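Local atomic coordinates of Esterase/lipase-like protein (Caldicellulosiruptor lactoaceticus 6A, PDB entry 6A6O), a protein that hydrolyses acetyl esters and beta-1,4-xylosides, acting as a bifunctional acetyl esterase and xylosidase. Residues Leu54-Phe60 against Arg126-Phe132; Val89-Arg93 against Asp105-Ala109; Val142-Ser148 against Val160-Pro164; Asp165-Leu169 against Trp275-Phe281. All blocks are in the same frame, centred on the assembly; numbering follows the deposited sequence.

Contact 1: Leu54-Phe60 against Arg126-Phe132; sequences LPCIIVF and RIGVLGF
Leu-54 to Phe-60 and Ile-127 to Phe-132 run as adjacent parallel strands, with Cys-56 beside Ile-127 and Phe-60 beside Gly-131; the segment axes come within 4.4 Å, their directions 28° apart. The main chain of Cys-56, Ile-58 and Phe-60 does the bonding on its side: Cys-56 N gives to Arg-126 O at 2.8 Å, Cys-56 O takes Gly-128 N at 2.9 Å, and the alternation goes on to Phe-132 N. Ile-57 turns to the other strand with its delta branch, CD1 lying 3.9 Å from Gly-128 CA, where a residue without a side chain suits the close cover. Its CG2 meets Leu-130 CB at 3.6 Å. On the face of Cys-56 and Ile-58, the Phe-60 ring leans back along the sheet (chi1 -65°, CG beside the backbone N), putting CZ 3.7 Å from Val-129 CG1, so that the valine sits under the rim of one ring face. Bare Gly-131 lies beside Phe-60 CB. At the start of the strands, the Arg-126 guanidinium lays one face on Pro-55, Arg-126 NH1 3.4 Å from Pro-55 CD, while its charge is met by Asp-123 and NH1 also binds Phe-281 O. Neighbouring parallel strands, the second leading into a probable GxSxG nucleophile elbow that begins at Gly-131, are characteristic of the central sheet of the alpha/beta-hydrolase fold.

Contact 2: Val89-Arg93 against Asp105-Ala109; sequences VLNYR and DAKRA
Arg-93 wraps its whole length round the carboxylate of Asp-105. Its CB lies 3.3 Å from Asp-105 OD2, CG and CD keep company with the same oxygen, and a bend at chi3 (-78°) then turns the NE/NH2 edge of the guanidinium to the acid. NE gives to OD2 at 3.0 Å, on the syn lone pair, and NH2 reaches OD1 at 2.7 Å from somewhat out of the carboxylate plane. This is a side-on, two-nitrogen salt bridge, with the two flat groups only 24° from coplanar. NH1, at the far corner, binds Pro-31 O instead. Backbone N of Arg-93 adds a further bond to OD2, also 3.0 Å, so that this oxygen holds two donors and the acid is fixed against rotation. An arginine suits the place because it can pair with both oxygens of a buried carboxylate, whose charge it probably stabilises. One step back, Tyr-92 sets its CB against Asp-105 CB, while its hydroxyl goes off to Pro-61 O. Leu-90 supplies the apolar half: CD1 touches Ala-109 CB at 3.7 Å and CD2 lies on Ala-106 CA at 3.7 Å, the small alanines letting the helix settle onto the leucine. Strand and helix segments run at 141° to each other, as expected where a strand is followed by its covering helix in a beta-alpha-beta crossover, here from strand 86-91 through helix 101-115 towards strand 127-132.

Contact 3: Val142-Ser148 against Val160-Pro164; sequences VGTHFDS and VSCRP
Asp-147 O is the polar hub between these two loop segments. Cys-162 N gives to it at 3.0 Å, arriving straight along the carbonyl direction, and Ser-161 CA adds a CH contact at 3.4 Å. In return Asp-147 N points at Cys-162 SG, 3.4 Å away with an angle of 152° at the hydrogen, so that the cysteine takes part through both backbone and sulfur. Its SG lies between the backbone N and the carbonyl carbon (chi1 68°), which brings it to Asp-147 N. Both segments belong to the connection between helix 134-142 and strand 167-170 of the alpha/beta-hydrolase fold, and the bonds tie the two ends of that long excursion together. Ser-161 shapes the return limb with an ST turn, its OG accepting Arg-163 N at 3.0 Å, a job that a short hydroxyl side chain does well. The turn sets Arg-163 beside Phe-146, the two side chains pointing the same way. An extended aliphatic chain covers one face of the ring, with Arg-163 CG 3.8 Å from the centroid of the Phe-146 ring as a CH-pi contact. Phe-146 CZ lies at the edge of the Arg-163 guanidinium, the two planes 88° apart; any cation-pi attraction is weak at best, and NH2 binds Lys-210 O. The Asp-147 carboxylate is steadied by Arg-111 and by Gly-149 N. Where the helix gives way to the loop, the compact ring of Pro-164 packs against bare backbone: CD is 3.5 Å from Val-142 O, and CG lies 4.0 Å from Gly-143 CA.

Contact 4: Asp165-Leu169 against Trp275-Phe281; sequences DCIVL and WFESIGF
Cys-166 lays its sulfur over one face of the Phe-281 ring, SG 3.9 Å from the centroid and 19° off the ring normal. The same atom meets Phe-276 quite differently, at the ring edge, 4.0 Å from CE1. With SG between the backbone N and the carbonyl carbon (chi1 73°), the sulfur reaches these phenylalanines and CB is left for the other two partners, Trp-275 CH2 at 3.8 Å and Ile-279 CD1 at 3.8 Å. A cysteine fits here, being slim enough to stand among four bulky side chains and polarisable enough to favour aromatic neighbours. Two residues on, Val-168 offers a single methyl to the helix: CG2 lies 3.7 Å from Trp-275 CZ3 and also rests on Phe-276 CZ, one branch thus serving two rings. Val-168 and Trp-275 lie alongside, directed oppositely, while Ile-279 CG2 covers part of one indole face. Phe-281 owes its position to the end of the helix. Gly-280, with phi at 81°, makes the turn of a Schellman motif, a conformation that glycine adopts easily, and Phe-281 N returns to Phe-276 O at 2.8 Å. The last turn is tightened by Ser-278 OG, which gives to Trp-275 O at 2.7 Å in the carbonyl plane. Phe-276 and Phe-281 also lean on Ile-57, spreading the aromatic cover to strand 54-60. Such packing of a C-terminal helix, here 268-278, against the mostly parallel central sheet is typical of the alpha/beta-hydrolase fold.

In the fold
Contacts 1, 2 and 4 share the central sheet: contact 1 holds its middle strands, with strand 86-91 of contact 2 on one flank and strand 167-170 of contact 4 on the other. Val-59 O and Leu-90 N, 2.9 Å apart, probably join contacts 1 and 2, as Ile-127 O and Asp-165 N, at 2.7 Å, join 1 and 4. Contacts 2 and 4 stay separate, their nearest atoms about 11 Å apart. Contact 3 touches all the others; Phe-60 CE2 meets Val-142 CG1 at 4.0 Å. The probable triad Ser-133, His-254 and Asp-222 has its serine just beyond contact 1, and Tyr-92 of contact 2 touches the presumed nucleophile elbow.

Contact 1: Leu54-Phe60 against Arg126-Phe132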
loop_
_atom_site.group_PDB
_atom_site.type_symbol
_atom_site.label_atom_id
_atom_site.label_comp_id
_atom_site.label_asym_id
_atom_site.label_seq_id
_atom_site.Cartn_x
_atom_site.Cartn_y
_atom_site.Cartn_z
ATOM N N LEU A 54 -18.696 -2.837 4.401
ATOM C CA LEU A 54 -18.030 -1.765 3.679
ATOM C C LEU A 54 -16.756 -2.253 3.003
ATOM O O LEU A 54 -16.097 -3.173 3.496
ATOM C CB LEU A 54 -17.661 -0.612 4.614
ATOM C CG LEU A 54 -18.855 0.164 5.147
ATOM C CD1 LEU A 54 -18.345 1.223 6.081
ATOM C CD2 LEU A 54 -19.625 0.776 4.002
ATOM N N PRO A 55 -16.376 -1.632 1.889
ATOM C CA PRO A 55 -15.037 -1.852 1.338
ATOM C C PRO A 55 -14.000 -1.135 2.191
ATOM O O PRO A 55 -14.315 -0.247 2.993
ATOM C CB PRO A 55 -15.135 -1.233 -0.060
ATOM C CG PRO A 55 -16.081 -0.089 0.140
ATOM C CD PRO A 55 -17.127 -0.629 1.109
ATOM N N CYS A 56 -12.742 -1.539 2.010
ATOM C CA CYS A 56 -11.662 -1.114 2.887
ATOM C C CYS A 56 -10.407 -0.843 2.068
ATOM O O CYS A 56 -10.090 -1.599 1.149
ATOM C CB CYS A 56 -11.370 -2.190 3.950
ATOM S SG CYS A 56 -9.861 -1.970 4.865
ATOM N N ILE A 57 -9.702 0.239 2.395
ATOM C CA ILE A 57 -8.386 0.524 1.828
ATOM C C ILE A 57 -7.390 0.666 2.970
ATOM O O ILE A 57 -7.624 1.431 3.914
ATOM C CB ILE A 57 -8.392 1.804 0.973
ATOM C CG1 ILE A 57 -9.190 1.593 -0.327
ATOM C CG2 ILE A 57 -6.964 2.245 0.687
ATOM C CD1 ILE A 57 -8.451 0.734 -1.373
ATOM N N ILE A 58 -6.274 -0.051 2.882
ATOM C CA ILE A 58 -5.162 0.148 3.806
ATOM C C ILE A 58 -4.171 1.085 3.141
ATOM O O ILE A 58 -3.694 0.807 2.032
ATOM C CB ILE A 58 -4.485 -1.181 4.182
ATOM C CG1 ILE A 58 -5.521 -2.188 4.686
ATOM C CG2 ILE A 58 -3.394 -0.936 5.228
ATOM C CD1 ILE A 58 -4.946 -3.600 4.861
ATOM N N VAL A 59 -3.853 2.181 3.819
ATOM C CA VAL A 59 -2.999 3.230 3.279
ATOM C C VAL A 59 -1.563 2.978 3.712
ATOM O O VAL A 59 -1.286 2.820 4.909
ATOM C CB VAL A 59 -3.471 4.617 3.733
ATOM C CG1 VAL A 59 -2.478 5.680 3.247
ATOM C CG2 VAL A 59 -4.872 4.880 3.219
ATOM N N PHE A 60 -0.645 2.930 2.732
ATOM C CA PHE A 60 0.785 2.769 2.977
ATOM C C PHE A 60 1.451 4.126 2.771
ATOM O O PHE A 60 1.700 4.514 1.616
ATOM C CB PHE A 60 1.410 1.739 2.024
ATOM C CG PHE A 60 0.925 0.318 2.174
ATOM C CD1 PHE A 60 -0.150 -0.029 2.976
ATOM C CD2 PHE A 60 1.579 -0.687 1.478
ATOM C CE1 PHE A 60 -0.561 -1.339 3.082
ATOM C CE2 PHE A 60 1.178 -2.011 1.579
ATOM C CZ PHE A 60 0.102 -2.342 2.375
ATOM N N ARG A 126 -13.276 -6.982 -0.670
ATOM C CA ARG A 126 -13.037 -5.601 -1.081
ATOM C C ARG A 126 -12.069 -4.952 -0.091
ATOM O O ARG A 126 -12.382 -3.974 0.587
ATOM C CB ARG A 126 -14.337 -4.807 -1.188
ATOM C CG ARG A 126 -15.153 -5.132 -2.446
ATOM C CD ARG A 126 -16.355 -4.225 -2.580
ATOM N NE ARG A 126 -17.315 -4.425 -1.495
ATOM C CZ ARG A 126 -18.180 -3.499 -1.077
ATOM N NH1 ARG A 126 -18.201 -2.300 -1.645
ATOM N NH2 ARG A 126 -19.023 -3.768 -0.086
ATOM N N ILE A 127 -10.873 -5.527 -0.000
ATOM C CA ILE A 127 -9.785 -4.996 0.811
ATOM C C ILE A 127 -8.636 -4.685 -0.135
ATOM O O ILE A 127 -7.981 -5.607 -0.635
ATOM C CB ILE A 127 -9.336 -5.982 1.898
ATOM C CG1 ILE A 127 -10.479 -6.249 2.883
ATOM C CG2 ILE A 127 -8.106 -5.447 2.644
ATOM C CD1 ILE A 127 -10.212 -7.432 3.783
ATOM N N GLY A 128 -8.387 -3.396 -0.378
ATOM C CA GLY A 128 -7.322 -2.951 -1.246
ATOM C C GLY A 128 -6.252 -2.183 -0.484
ATOM O O GLY A 128 -6.352 -1.936 0.718
ATOM N N VAL A 129 -5.207 -1.804 -1.217
ATOM C CA VAL A 129 -4.105 -1.049 -0.638
ATOM C C VAL A 129 -3.854 0.185 -1.493
ATOM O O VAL A 129 -4.076 0.182 -2.710
ATOM C CB VAL A 129 -2.808 -1.886 -0.504
ATOM C CG1 VAL A 129 -3.012 -3.045 0.517
ATOM C CG2 VAL A 129 -2.350 -2.389 -1.888
ATOM N N LEU A 130 -3.417 1.255 -0.831
ATOM C CA LEU A 130 -3.105 2.522 -1.482
ATOM C C LEU A 130 -1.786 3.013 -0.898
ATOM O O LEU A 130 -1.646 3.117 0.321
ATOM C CB LEU A 130 -4.247 3.538 -1.278
ATOM C CG LEU A 130 -4.132 4.925 -1.929
ATOM C CD1 LEU A 130 -5.490 5.567 -2.184
ATOM C CD2 LEU A 130 -3.274 5.865 -1.059
ATOM N N GLY A 131 -0.803 3.272 -1.751
ATOM C CA GLY A 131 0.522 3.633 -1.287
ATOM C C GLY A 131 1.077 4.826 -2.036
ATOM O O GLY A 131 0.814 5.020 -3.219
ATOM N N PHE A 132 1.860 5.622 -1.307
ATOM C CA PHE A 132 2.563 6.789 -1.818
ATOM C C PHE A 132 4.067 6.541 -1.805
ATOM O O PHE A 132 4.627 6.183 -0.762
ATOM C CB PHE A 132 2.286 8.026 -0.958
ATOM C CG PHE A 132 0.846 8.433 -0.891
ATOM C CD1 PHE A 132 -0.007 7.880 0.056
ATOM C CD2 PHE A 132 0.356 9.399 -1.761
ATOM C CE1 PHE A 132 -1.332 8.294 0.130
ATOM C CE2 PHE A 132 -0.953 9.813 -1.699
ATOM C CZ PHE A 132 -1.806 9.252 -0.757
#

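Contact 2: Val89-Arg93 against Asp105-Ala109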
loop_
_atom_site.group_PDB
_atom_site.type_symbol
_atom_site.label_atom_id
_atom_site.label_comp_id
_atom_site.label_asym_id
_atom_site.label_seq_id
_atom_site.Cartn_x
_atom_site.Cartn_y
_atom_site.Cartn_z
ATOM N N VAL A 89 -4.334 3.111 8.362
ATOM C CA VAL A 89 -2.944 3.469 8.067
ATOM C C VAL A 89 -2.056 2.310 8.504
ATOM O O VAL A 89 -2.119 1.877 9.665
ATOM C CB VAL A 89 -2.533 4.768 8.785
ATOM C CG1 VAL A 89 -1.007 4.985 8.698
ATOM C CG2 VAL A 89 -3.288 5.985 8.221
ATOM N N LEU A 90 -1.219 1.797 7.592
ATOM C CA LEU A 90 -0.232 0.785 7.966
ATOM C C LEU A 90 1.059 1.478 8.387
ATOM O O LEU A 90 1.737 2.113 7.566
ATOM C CB LEU A 90 0.047 -0.197 6.830
ATOM C CG LEU A 90 1.201 -1.155 7.176
ATOM C CD1 LEU A 90 0.831 -2.112 8.346
ATOM C CD2 LEU A 90 1.591 -1.954 5.941
ATOM N N ASN A 91 1.415 1.339 9.664
ATOM C CA ASN A 91 2.691 1.841 10.156
ATOM C C ASN A 91 3.660 0.668 10.148
ATOM O O ASN A 91 3.829 -0.044 11.139
ATOM C CB ASN A 91 2.533 2.489 11.524
ATOM C CG ASN A 91 1.933 3.868 11.419
ATOM O OD1 ASN A 91 2.333 4.661 10.563
ATOM N ND2 ASN A 91 0.955 4.164 12.275
ATOM N N TYR A 92 4.282 0.461 8.992
ATOM C CA TYR A 92 5.224 -0.617 8.772
ATOM C C TYR A 92 6.621 -0.216 9.236
ATOM O O TYR A 92 6.942 0.967 9.385
ATOM C CB TYR A 92 5.255 -0.975 7.287
ATOM C CG TYR A 92 5.548 0.207 6.376
ATOM C CD1 TYR A 92 6.860 0.531 6.020
ATOM C CD2 TYR A 92 4.516 0.977 5.845
ATOM C CE1 TYR A 92 7.139 1.603 5.166
ATOM C CE2 TYR A 92 4.789 2.050 4.976
ATOM C CZ TYR A 92 6.104 2.359 4.656
ATOM O OH TYR A 92 6.402 3.426 3.823
ATOM N N ARG A 93 7.468 -1.224 9.422
ATOM C CA ARG A 93 8.823 -0.982 9.899
ATOM C C ARG A 93 9.664 -0.260 8.851
ATOM O O ARG A 93 9.506 -0.465 7.639
ATOM C CB ARG A 93 9.487 -2.300 10.276
ATOM C CG ARG A 93 9.116 -2.777 11.673
ATOM C CD ARG A 93 9.662 -4.162 11.954
ATOM N NE ARG A 93 8.869 -5.214 11.335
ATOM C CZ ARG A 93 9.165 -6.504 11.412
ATOM N NH1 ARG A 93 10.254 -6.892 12.074
ATOM N NH2 ARG A 93 8.391 -7.404 10.824
ATOM N N ASP A 105 5.389 -6.996 7.130
ATOM C CA ASP A 105 4.361 -6.202 7.798
ATOM C C ASP A 105 3.165 -5.950 6.883
ATOM O O ASP A 105 2.013 -6.033 7.318
ATOM C CB ASP A 105 4.955 -4.884 8.274
ATOM C CG ASP A 105 6.025 -5.077 9.342
ATOM O OD1 ASP A 105 6.135 -6.191 9.913
ATOM O OD2 ASP A 105 6.757 -4.107 9.589
ATOM N N ALA A 106 3.419 -5.642 5.604
ATOM C CA ALA A 106 2.320 -5.382 4.677
ATOM C C ALA A 106 1.480 -6.633 4.437
ATOM O O ALA A 106 0.244 -6.562 4.401
ATOM C CB ALA A 106 2.869 -4.827 3.355
ATOM N N LYS A 107 2.124 -7.789 4.245
ATOM C CA LYS A 107 1.357 -9.013 4.041
ATOM C C LYS A 107 0.527 -9.336 5.279
ATOM O O LYS A 107 -0.646 -9.719 5.176
ATOM C CB LYS A 107 2.295 -10.176 3.715
ATOM C CG LYS A 107 2.993 -10.073 2.361
ATOM C CD LYS A 107 3.718 -11.392 2.052
ATOM C CE LYS A 107 4.619 -11.271 0.835
ATOM N NZ LYS A 107 5.420 -12.520 0.651
ATOM N N ARG A 108 1.134 -9.186 6.455
ATOM C CA ARG A 108 0.428 -9.469 7.701
ATOM C C ARG A 108 -0.783 -8.560 7.859
ATOM O O ARG A 108 -1.864 -9.011 8.260
ATOM C CB ARG A 108 1.389 -9.310 8.875
ATOM C CG ARG A 108 0.767 -9.589 10.236
ATOM C CD ARG A 108 0.321 -11.041 10.395
ATOM N NE ARG A 108 -0.292 -11.221 11.718
ATOM C CZ ARG A 108 -0.527 -12.395 12.304
ATOM N NH1 ARG A 108 -0.212 -13.535 11.700
ATOM N NH2 ARG A 108 -1.081 -12.426 13.515
ATOM N N ALA A 109 -0.620 -7.277 7.523
ATOM C CA ALA A 109 -1.718 -6.320 7.649
ATOM C C ALA A 109 -2.930 -6.742 6.823
ATOM O O ALA A 109 -4.066 -6.690 7.310
ATOM C CB ALA A 109 -1.238 -4.922 7.247
#

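Contact 3: Val142-Ser148 against Val160-Pro164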
loop_
_atom_site.group_PDB
_atom_site.type_symbol
_atom_site.label_atom_id
_atom_site.label_comp_id
_atom_site.label_asym_id
_atom_site.label_seq_id
_atom_site.Cartn_x
_atom_site.Cartn_y
_atom_site.Cartn_z
ATOM N N VAL A 142 3.146 -6.015 -2.297
ATOM C CA VAL A 142 2.109 -6.900 -1.794
ATOM C C VAL A 142 1.082 -7.194 -2.890
ATOM O O VAL A 142 0.458 -8.261 -2.889
ATOM C CB VAL A 142 1.535 -6.298 -0.487
ATOM C CG1 VAL A 142 0.523 -5.202 -0.760
ATOM C CG2 VAL A 142 0.968 -7.394 0.417
ATOM N N GLY A 143 0.956 -6.311 -3.890
ATOM C CA GLY A 143 0.128 -6.574 -5.047
ATOM C C GLY A 143 0.730 -7.504 -6.077
ATOM O O GLY A 143 0.053 -7.837 -7.049
ATOM N N THR A 144 1.989 -7.917 -5.904
ATOM C CA THR A 144 2.634 -8.841 -6.826
ATOM C C THR A 144 3.236 -10.058 -6.141
ATOM O O THR A 144 3.423 -11.077 -6.814
ATOM C CB THR A 144 3.749 -8.141 -7.640
ATOM O OG1 THR A 144 4.669 -7.481 -6.759
ATOM C CG2 THR A 144 3.166 -7.106 -8.609
ATOM N N HIS A 145 3.524 -9.992 -4.835
ATOM C CA HIS A 145 4.181 -11.049 -4.067
ATOM C C HIS A 145 3.214 -11.826 -3.177
ATOM O O HIS A 145 3.657 -12.521 -2.253
ATOM C CB HIS A 145 5.273 -10.466 -3.165
ATOM C CG HIS A 145 6.568 -10.163 -3.853
ATOM N ND1 HIS A 145 6.689 -9.226 -4.857
ATOM C CD2 HIS A 145 7.820 -10.628 -3.622
ATOM C CE1 HIS A 145 7.953 -9.154 -5.243
ATOM N NE2 HIS A 145 8.659 -9.996 -4.512
ATOM N N PHE A 146 1.916 -11.727 -3.426
ATOM C CA PHE A 146 0.912 -12.255 -2.511
ATOM C C PHE A 146 0.794 -13.775 -2.607
ATOM O O PHE A 146 1.310 -14.418 -3.522
ATOM C CB PHE A 146 -0.448 -11.637 -2.810
ATOM C CG PHE A 146 -0.851 -11.763 -4.247
ATOM C CD1 PHE A 146 -1.438 -12.925 -4.723
ATOM C CD2 PHE A 146 -0.621 -10.722 -5.139
ATOM C CE1 PHE A 146 -1.799 -13.040 -6.051
ATOM C CE2 PHE A 146 -0.981 -10.832 -6.454
ATOM C CZ PHE A 146 -1.573 -11.995 -6.916
ATOM N N ASP A 147 0.048 -14.335 -1.654
ATOM C CA ASP A 147 -0.261 -15.757 -1.598
ATOM C C ASP A 147 -1.620 -15.919 -0.929
ATOM O O ASP A 147 -2.081 -15.032 -0.207
ATOM C CB ASP A 147 0.818 -16.537 -0.831
ATOM C CG ASP A 147 0.837 -16.196 0.652
ATOM O OD1 ASP A 147 -0.083 -16.630 1.380
ATOM O OD2 ASP A 147 1.766 -15.486 1.092
ATOM N N SER A 148 -2.240 -17.083 -1.135
ATOM C CA SER A 148 -3.604 -17.324 -0.677
ATOM C C SER A 148 -3.679 -17.874 0.751
ATOM O O SER A 148 -4.765 -18.262 1.193
ATOM C CB SER A 148 -4.324 -18.265 -1.643
ATOM O OG SER A 148 -3.597 -19.466 -1.827
ATOM N N VAL A 160 -5.079 -16.965 5.906
ATOM C CA VAL A 160 -5.873 -16.044 5.096
ATOM C C VAL A 160 -5.001 -15.464 3.990
ATOM O O VAL A 160 -3.801 -15.232 4.192
ATOM C CB VAL A 160 -6.450 -14.935 5.996
ATOM C CG1 VAL A 160 -7.161 -13.890 5.192
ATOM C CG2 VAL A 160 -7.380 -15.545 7.061
ATOM N N SER A 161 -5.607 -15.234 2.823
ATOM C CA SER A 161 -4.902 -14.636 1.689
ATOM C C SER A 161 -4.409 -13.231 2.015
ATOM O O SER A 161 -5.100 -12.452 2.678
ATOM C CB SER A 161 -5.827 -14.576 0.471
ATOM O OG SER A 161 -5.231 -13.838 -0.601
ATOM N N CYS A 162 -3.206 -12.897 1.533
ATOM C CA CYS A 162 -2.709 -11.531 1.626
ATOM C C CYS A 162 -2.813 -10.779 0.299
ATOM O O CYS A 162 -2.179 -9.731 0.140
ATOM C CB CYS A 162 -1.268 -11.503 2.148
ATOM S SG CYS A 162 -0.034 -12.203 1.031
ATOM N N ARG A 163 -3.628 -11.265 -0.631
ATOM C CA ARG A 163 -3.786 -10.583 -1.912
ATOM C C ARG A 163 -4.765 -9.423 -1.773
ATOM O O ARG A 163 -5.910 -9.635 -1.352
ATOM C CB ARG A 163 -4.274 -11.556 -2.976
ATOM C CG ARG A 163 -4.598 -10.889 -4.298
ATOM C CD ARG A 163 -5.184 -11.882 -5.303
ATOM N NE ARG A 163 -5.370 -11.320 -6.644
ATOM C CZ ARG A 163 -6.473 -10.687 -7.042
ATOM N NH1 ARG A 163 -7.491 -10.512 -6.204
ATOM N NH2 ARG A 163 -6.571 -10.238 -8.284
ATOM N N PRO A 164 -4.368 -8.199 -2.092
ATOM C CA PRO A 164 -5.339 -7.102 -2.093
ATOM C C PRO A 164 -6.286 -7.221 -3.278
ATOM O O PRO A 164 -5.945 -7.767 -4.331
ATOM C CB PRO A 164 -4.459 -5.847 -2.184
ATOM C CG PRO A 164 -3.242 -6.292 -2.919
ATOM C CD PRO A 164 -3.030 -7.773 -2.551
#

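Contact 4: Asp165-Leu169 against Trp275-Phe281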
loop_
_atom_site.group_PDB
_atom_site.type_symbol
_atom_site.label_atom_id
_atom_site.label_comp_id
_atom_site.label_asym_id
_atom_site.label_seq_id
_atom_site.Cartn_x
_atom_site.Cartn_y
_atom_site.Cartn_z
ATOM N N ASP A 165 -7.504 -6.714 -3.093
ATOM C CA ASP A 165 -8.502 -6.787 -4.148
ATOM C C ASP A 165 -8.381 -5.646 -5.157
ATOM O O ASP A 165 -8.999 -5.710 -6.220
ATOM C CB ASP A 165 -9.890 -6.827 -3.513
ATOM C CG ASP A 165 -10.097 -8.082 -2.695
ATOM O OD1 ASP A 165 -9.969 -9.181 -3.278
ATOM O OD2 ASP A 165 -10.339 -7.980 -1.469
ATOM N N CYS A 166 -7.596 -4.617 -4.847
ATOM C CA CYS A 166 -7.233 -3.565 -5.794
ATOM C C CYS A 166 -6.014 -2.855 -5.229
ATOM O O CYS A 166 -5.706 -2.975 -4.038
ATOM C CB CYS A 166 -8.386 -2.578 -6.045
ATOM S SG CYS A 166 -8.757 -1.427 -4.669
ATOM N N ILE A 167 -5.326 -2.104 -6.095
ATOM C CA ILE A 167 -4.095 -1.401 -5.745
ATOM C C ILE A 167 -4.184 0.028 -6.267
ATOM O O ILE A 167 -4.531 0.238 -7.432
ATOM C CB ILE A 167 -2.861 -2.075 -6.375
ATOM C CG1 ILE A 167 -2.727 -3.536 -5.944
ATOM C CG2 ILE A 167 -1.615 -1.307 -6.019
ATOM C CD1 ILE A 167 -1.736 -4.288 -6.836
ATOM N N VAL A 168 -3.840 1.002 -5.426
ATOM C CA VAL A 168 -3.722 2.395 -5.855
ATOM C C VAL A 168 -2.290 2.843 -5.585
ATOM O O VAL A 168 -1.807 2.736 -4.453
ATOM C CB VAL A 168 -4.722 3.314 -5.140
ATOM C CG1 VAL A 168 -4.532 4.763 -5.623
ATOM C CG2 VAL A 168 -6.154 2.831 -5.386
ATOM N N LEU A 169 -1.614 3.334 -6.620
ATOM C CA LEU A 169 -0.204 3.694 -6.534
ATOM C C LEU A 169 -0.065 5.172 -6.842
ATOM O O LEU A 169 -0.454 5.617 -7.924
ATOM C CB LEU A 169 0.636 2.877 -7.517
ATOM C CG LEU A 169 0.517 1.370 -7.316
ATOM C CD1 LEU A 169 1.318 0.647 -8.403
ATOM C CD2 LEU A 169 0.994 0.944 -5.900
ATOM N N TRP A 275 -12.924 5.564 -10.385
ATOM C CA TRP A 275 -12.369 4.251 -10.712
ATOM C C TRP A 275 -12.819 3.196 -9.705
ATOM O O TRP A 275 -13.181 2.074 -10.091
ATOM C CB TRP A 275 -10.838 4.342 -10.773
ATOM C CG TRP A 275 -10.112 3.032 -10.965
ATOM C CD1 TRP A 275 -9.939 2.350 -12.138
ATOM C CD2 TRP A 275 -9.452 2.260 -9.956
ATOM N NE1 TRP A 275 -9.214 1.205 -11.924
ATOM C CE2 TRP A 275 -8.901 1.125 -10.590
ATOM C CE3 TRP A 275 -9.270 2.418 -8.575
ATOM C CZ2 TRP A 275 -8.168 0.157 -9.900
ATOM C CZ3 TRP A 275 -8.545 1.434 -7.882
ATOM C CH2 TRP A 275 -8.011 0.325 -8.545
ATOM N N PHE A 276 -12.781 3.528 -8.412
ATOM C CA PHE A 276 -13.359 2.656 -7.387
ATOM C C PHE A 276 -14.784 2.263 -7.748
ATOM O O PHE A 276 -15.176 1.099 -7.613
ATOM C CB PHE A 276 -13.378 3.375 -6.039
ATOM C CG PHE A 276 -12.055 3.400 -5.313
ATOM C CD1 PHE A 276 -11.193 2.310 -5.318
ATOM C CD2 PHE A 276 -11.708 4.514 -4.562
ATOM C CE1 PHE A 276 -9.985 2.347 -4.599
ATOM C CE2 PHE A 276 -10.518 4.555 -3.852
ATOM C CZ PHE A 276 -9.656 3.468 -3.868
ATOM N N GLU A 277 -15.579 3.234 -8.192
ATOM C CA GLU A 277 -16.931 2.918 -8.636
ATOM C C GLU A 277 -16.903 2.017 -9.867
ATOM O O GLU A 277 -17.661 1.045 -9.949
ATOM C CB GLU A 277 -17.695 4.209 -8.906
ATOM C CG GLU A 277 -19.107 4.032 -9.421
ATOM C CD GLU A 277 -19.684 5.350 -9.901
ATOM O OE1 GLU A 277 -20.138 6.148 -9.054
ATOM O OE2 GLU A 277 -19.636 5.603 -11.121
ATOM N N SER A 278 -16.011 2.303 -10.818
ATOM C CA SER A 278 -15.979 1.539 -12.061
ATOM C C SER A 278 -15.654 0.071 -11.821
ATOM O O SER A 278 -16.151 -0.793 -12.547
ATOM C CB SER A 278 -14.953 2.135 -13.026
ATOM O OG SER A 278 -13.667 1.600 -12.754
ATOM N N ILE A 279 -14.818 -0.241 -10.821
ATOM C CA ILE A 279 -14.438 -1.631 -10.578
ATOM C C ILE A 279 -15.357 -2.310 -9.574
ATOM O O ILE A 279 -15.108 -3.465 -9.208
ATOM C CB ILE A 279 -12.972 -1.763 -10.097
ATOM C CG1 ILE A 279 -12.786 -1.128 -8.711
ATOM C CG2 ILE A 279 -11.999 -1.153 -11.123
ATOM C CD1 ILE A 279 -11.385 -1.327 -8.105
ATOM N N GLY A 280 -16.405 -1.630 -9.119
ATOM C CA GLY A 280 -17.323 -2.201 -8.157
ATOM C C GLY A 280 -16.854 -2.137 -6.724
ATOM O O GLY A 280 -17.440 -2.804 -5.861
ATOM N N PHE A 281 -15.811 -1.355 -6.441
ATOM C CA PHE A 281 -15.314 -1.237 -5.077
ATOM C C PHE A 281 -16.262 -0.422 -4.212
ATOM O O PHE A 281 -16.426 -0.707 -3.020
ATOM C CB PHE A 281 -13.923 -0.604 -5.092
ATOM C CG PHE A 281 -13.047 -1.043 -3.963
ATOM C CD1 PHE A 281 -12.522 -2.321 -3.944
ATOM C CD2 PHE A 281 -12.743 -0.175 -2.931
ATOM C CE1 PHE A 281 -11.701 -2.731 -2.909
ATOM C CE2 PHE A 281 -11.922 -0.578 -1.893
ATOM C CZ PHE A 281 -11.403 -1.858 -1.887
#